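Local coordinates for protein pyridine nucleotide-disulphide oxidoreductase dimerisation region (Escherichia coli BL21, PDB 6KYY) that binds FAD as a flavoprotein disulfide reductase of the pyridine nucleotide-disulfide oxidoreductase family and is probably involved in resistance to reactive chlorine stress, at residues M183-G188 with Q219-I224; A209-T214 with S400-D405. One frame throughout, in Å; residues are numbered along the deposited sequence.

How the contacts relate
Helix 206-218 ties the two contacts together. Its C-terminal exit, at Gln219, meets helix 175-186 in contact 1, whereas its middle, at Asn211 and Ile212, meets strand 396-402 in contact 2. The centres of the contacts lie about 15 Å apart, and they touch directly where Ile223 CD1 rests 3.7 Å from Ala213 CA. Contact 1 is internal to the Rossmann-type region; contact 2 joins that region to the dimerisation domain. Both lie away from the FAD, redox cysteine and proton-acceptor sites, although the side chain of Asn186 in contact 1 is about 6 Å from a bound copper(II) ion, too far to coordinate it.

Contact 1. Residues M183-G188 with Q219-I224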
# COMPACT_ATOMS: atom_id res chain seq x y z
N MET B 183 -9.09 -14.55 -9.03
CA MET B 183 -10.27 -14.18 -8.25
C MET B 183 -11.20 -15.37 -8.06
O MET B 183 -11.70 -15.61 -6.95
CB MET B 183 -11.02 -13.03 -8.93
CG MET B 183 -12.30 -12.63 -8.23
SD MET B 183 -13.57 -12.04 -9.36
CE MET B 183 -12.80 -10.55 -9.97
N PHE B 184 -11.45 -16.13 -9.12
CA PHE B 184 -12.36 -17.27 -9.00
C PHE B 184 -11.67 -18.50 -8.44
O PHE B 184 -12.30 -19.29 -7.73
CB PHE B 184 -12.99 -17.57 -10.36
CG PHE B 184 -14.14 -16.67 -10.71
CD1 PHE B 184 -13.91 -15.36 -11.12
CD2 PHE B 184 -15.45 -17.11 -10.61
CE1 PHE B 184 -14.97 -14.52 -11.43
CE2 PHE B 184 -16.51 -16.28 -10.92
CZ PHE B 184 -16.26 -14.98 -11.33
N ALA B 185 -10.37 -18.68 -8.72
CA ALA B 185 -9.63 -19.76 -8.08
C ALA B 185 -9.46 -19.51 -6.59
O ALA B 185 -9.29 -20.46 -5.82
CB ALA B 185 -8.26 -19.93 -8.75
N ASN B 186 -9.51 -18.24 -6.17
CA ASN B 186 -9.52 -17.94 -4.74
C ASN B 186 -10.86 -18.31 -4.12
O ASN B 186 -10.91 -18.76 -2.96
CB ASN B 186 -9.22 -16.46 -4.52
CG ASN B 186 -7.74 -16.17 -4.39
OD1 ASN B 186 -6.94 -17.07 -4.12
ND2 ASN B 186 -7.36 -14.91 -4.57
N PHE B 187 -11.95 -18.14 -4.87
CA PHE B 187 -13.28 -18.51 -4.40
C PHE B 187 -13.49 -20.02 -4.34
O PHE B 187 -14.52 -20.46 -3.83
CB PHE B 187 -14.34 -17.88 -5.30
CG PHE B 187 -14.65 -16.44 -4.98
CD1 PHE B 187 -14.83 -16.03 -3.67
CD2 PHE B 187 -14.77 -15.51 -5.99
CE1 PHE B 187 -15.13 -14.72 -3.37
CE2 PHE B 187 -15.06 -14.19 -5.70
CZ PHE B 187 -15.24 -13.79 -4.39
N GLY B 188 -12.54 -20.81 -4.84
CA GLY B 188 -12.65 -22.25 -4.84
C GLY B 188 -12.96 -22.89 -6.17
O GLY B 188 -13.33 -24.07 -6.20
N GLN B 219 -2.83 -22.92 -7.32
CA GLN B 219 -4.21 -22.65 -6.95
C GLN B 219 -5.20 -23.42 -7.82
O GLN B 219 -6.41 -23.32 -7.59
CB GLN B 219 -4.50 -21.15 -7.05
CG GLN B 219 -4.39 -20.41 -5.72
CD GLN B 219 -4.82 -18.96 -5.83
OE1 GLN B 219 -4.46 -18.13 -4.99
NE2 GLN B 219 -5.60 -18.64 -6.85
N GLY B 220 -4.72 -24.17 -8.80
CA GLY B 220 -5.57 -24.99 -9.65
C GLY B 220 -5.82 -24.45 -11.04
O GLY B 220 -6.57 -25.08 -11.80
N VAL B 221 -5.23 -23.32 -11.40
CA VAL B 221 -5.47 -22.72 -12.71
C VAL B 221 -4.63 -23.43 -13.76
O VAL B 221 -3.40 -23.54 -13.62
CB VAL B 221 -5.16 -21.21 -12.69
CG1 VAL B 221 -5.37 -20.60 -14.07
CG2 VAL B 221 -6.03 -20.51 -11.65
N ASP B 222 -5.29 -23.92 -14.81
CA ASP B 222 -4.61 -24.58 -15.92
C ASP B 222 -4.35 -23.56 -17.02
O ASP B 222 -5.29 -22.90 -17.50
CB ASP B 222 -5.46 -25.74 -16.45
CG ASP B 222 -4.68 -26.68 -17.35
OD1 ASP B 222 -5.23 -27.72 -17.75
OD2 ASP B 222 -3.50 -26.38 -17.65
N ILE B 223 -3.09 -23.42 -17.42
CA ILE B 223 -2.68 -22.47 -18.45
C ILE B 223 -2.30 -23.25 -19.70
O ILE B 223 -1.40 -24.10 -19.66
CB ILE B 223 -1.52 -21.59 -17.97
CG1 ILE B 223 -1.71 -21.20 -16.50
CG2 ILE B 223 -1.39 -20.35 -18.84
CD1 ILE B 223 -0.77 -20.12 -16.02
N ILE B 224 -2.99 -22.98 -20.80
CA ILE B 224 -2.76 -23.66 -22.07
C ILE B 224 -2.50 -22.62 -23.14
O ILE B 224 -3.28 -21.67 -23.31
CB ILE B 224 -3.96 -24.55 -22.46
CG1 ILE B 224 -4.23 -25.59 -21.38
CG2 ILE B 224 -3.71 -25.21 -23.81
CD1 ILE B 224 -5.54 -26.33 -21.56
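Ala185 and Asn186 meet Gln219 and Val221 at the edge of a Rossmann-type parallel sheet, where the last turn of helix 175-186 faces the link between helix 206-218 and strand 221-224. A GxGxxG pattern in the turn from strand 167-171 into helix 175-186 is consistent with the pyridine nucleotide-binding fold of this family. Met183 turns from the contact toward Thr58 and Val62 of helix 55-65. Ala185 faces the other way, and its small methyl lets the link come close: the nearest CA atoms, those of Ala185 and Gln219, are 6.2 Å apart. The methyl also touches the amide end of Gln219, whose chain, extended beyond CG, carries the amide across to the helix. Asn186 follows, its side-chain amide close to that of Gln219 and the two planes 53° apart; two polar side chains suit this partly buried spot beside the helix end. Phe187 instead stacks edge-to-face with Phe71, and Gly188 takes the positive phi, 106°, with which the chain leaves the helix. Gly220 plays a matching part, closing helix 206-218 with a Schellman motif at a phi of 104°. At both positions a CB would be jammed against the preceding carbonyl O, which calls for glycine. Val221 shares Val191 of the neighbouring strand with Ala185 as packing partner. One of its branches reaches the helix, Val221 CG2 lying 3.7 Å from Ala185 CB.

Contact 2. Residues A209-T214 with S400-D405; sequences ADNIAT and SLLCVD
Leu402 pushes its branched end against Asn211 and Ile212, joining a strand of the dimerisation domain to a helix of the Rossmann-type region. Its CB points at the helix but stays clear of it, serving as a spacer. From there CG runs anti to the backbone N (chi1 -174°), which swings it to the side of the carbonyl carbon and brings the fork to the helix. At the fork, Leu402 CD1 stays 4.3 Å from Ile212 CG1, while Leu402 CD2 makes the close contact, 3.7 Å from that same Ile212 CG1. The methyl also lies 4.0 Å from Asn211 CB, with the amide carbon and oxygen of Asn211 at similar range, so it nests between two successive helix residues. The contact is mainly van der Waals packing, and leucine suits the place because a branched apolar end can present a methyl to a buried helix face without needing polar partners. The side chain of Asn211 also touches Val384, and the backbone Asn211 O accepts a hydrogen bond from Thr214 OG1 (3.1 Å). Ile212 continues the apolar patch onto Leu345, Met341, Phe200 and Leu201. Leu401, just before Leu402 on the strand, points to the other side of the antiparallel sheet and packs on Met409, Ile410 and Val413 of helix 406-418, so strand 396-402 is layered between that helix and helix 206-218, with strands 345-349 and 384-390 as its neighbours in the sheet.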
# COMPACT_ATOMS: atom_id res chain seq x y z
N ALA B 209 6.79 -14.01 -15.59
CA ALA B 209 5.70 -14.79 -16.18
C ALA B 209 5.70 -16.21 -15.65
O ALA B 209 4.64 -16.78 -15.38
CB ALA B 209 5.82 -14.79 -17.70
N ASP B 210 6.89 -16.80 -15.49
CA ASP B 210 6.98 -18.13 -14.89
C ASP B 210 6.49 -18.11 -13.44
O ASP B 210 5.79 -19.03 -13.00
CB ASP B 210 8.42 -18.65 -14.95
CG ASP B 210 8.83 -19.03 -16.35
OD1 ASP B 210 10.05 -19.09 -16.62
OD2 ASP B 210 7.94 -19.28 -17.19
N ASN B 211 6.84 -17.06 -12.69
CA ASN B 211 6.40 -16.96 -11.31
C ASN B 211 4.88 -16.84 -11.22
O ASN B 211 4.25 -17.44 -10.34
CB ASN B 211 7.07 -15.77 -10.63
CG ASN B 211 7.08 -15.89 -9.11
OD1 ASN B 211 6.05 -16.17 -8.50
ND2 ASN B 211 8.24 -15.67 -8.50
N ILE B 212 4.28 -16.07 -12.13
CA ILE B 212 2.83 -15.91 -12.12
C ILE B 212 2.15 -17.23 -12.47
O ILE B 212 1.12 -17.59 -11.88
CB ILE B 212 2.41 -14.78 -13.07
CG1 ILE B 212 2.84 -13.43 -12.52
CG2 ILE B 212 0.91 -14.80 -13.30
CD1 ILE B 212 2.62 -12.28 -13.47
N ALA B 213 2.71 -17.98 -13.41
CA ALA B 213 2.11 -19.24 -13.82
C ALA B 213 2.10 -20.25 -12.68
O ALA B 213 1.11 -20.96 -12.48
CB ALA B 213 2.84 -19.81 -15.04
N THR B 214 3.20 -20.34 -11.92
CA THR B 214 3.25 -21.30 -10.83
C THR B 214 2.38 -20.87 -9.65
O THR B 214 1.81 -21.72 -8.96
CB THR B 214 4.69 -21.52 -10.37
OG1 THR B 214 5.16 -20.36 -9.66
CG2 THR B 214 5.60 -21.79 -11.56
N SER B 400 9.78 -4.65 -11.60
CA SER B 400 8.74 -5.67 -11.62
C SER B 400 8.44 -6.02 -10.16
O SER B 400 9.22 -6.73 -9.52
CB SER B 400 9.19 -6.90 -12.40
OG SER B 400 9.26 -6.63 -13.79
N LEU B 401 7.33 -5.51 -9.65
CA LEU B 401 6.96 -5.69 -8.25
C LEU B 401 5.81 -6.68 -8.18
O LEU B 401 4.64 -6.31 -8.35
CB LEU B 401 6.61 -4.34 -7.62
CG LEU B 401 7.76 -3.33 -7.65
CD1 LEU B 401 7.44 -2.12 -6.79
CD2 LEU B 401 9.06 -3.97 -7.20
N LEU B 402 6.14 -7.95 -7.96
CA LEU B 402 5.17 -9.03 -7.80
C LEU B 402 5.09 -9.34 -6.32
O LEU B 402 5.78 -10.23 -5.81
CB LEU B 402 5.57 -10.24 -8.63
CG LEU B 402 4.59 -11.41 -8.69
CD1 LEU B 402 3.19 -10.92 -9.05
CD2 LEU B 402 5.06 -12.46 -9.67
N CYS B 403 4.25 -8.60 -5.61
CA CYS B 403 4.16 -8.73 -4.16
C CYS B 403 2.77 -8.29 -3.71
O CYS B 403 2.00 -7.72 -4.48
CB CYS B 403 5.24 -7.90 -3.47
SG CYS B 403 5.47 -6.29 -4.23
N VAL B 404 2.47 -8.57 -2.44
CA VAL B 404 1.29 -7.99 -1.83
C VAL B 404 1.49 -6.49 -1.69
O VAL B 404 2.60 -6.02 -1.38
CB VAL B 404 1.01 -8.65 -0.46
CG1 VAL B 404 0.26 -9.96 -0.65
CG2 VAL B 404 2.32 -8.88 0.29
N ASP B 405 0.43 -5.73 -1.94
CA ASP B 405 0.47 -4.26 -1.93
C ASP B 405 1.44 -3.71 -2.97
O ASP B 405 2.01 -2.63 -2.80
CB ASP B 405 0.82 -3.72 -0.54
CG ASP B 405 -0.39 -3.63 0.37
OD1 ASP B 405 -1.47 -3.24 -0.12
OD2 ASP B 405 -0.26 -3.95 1.57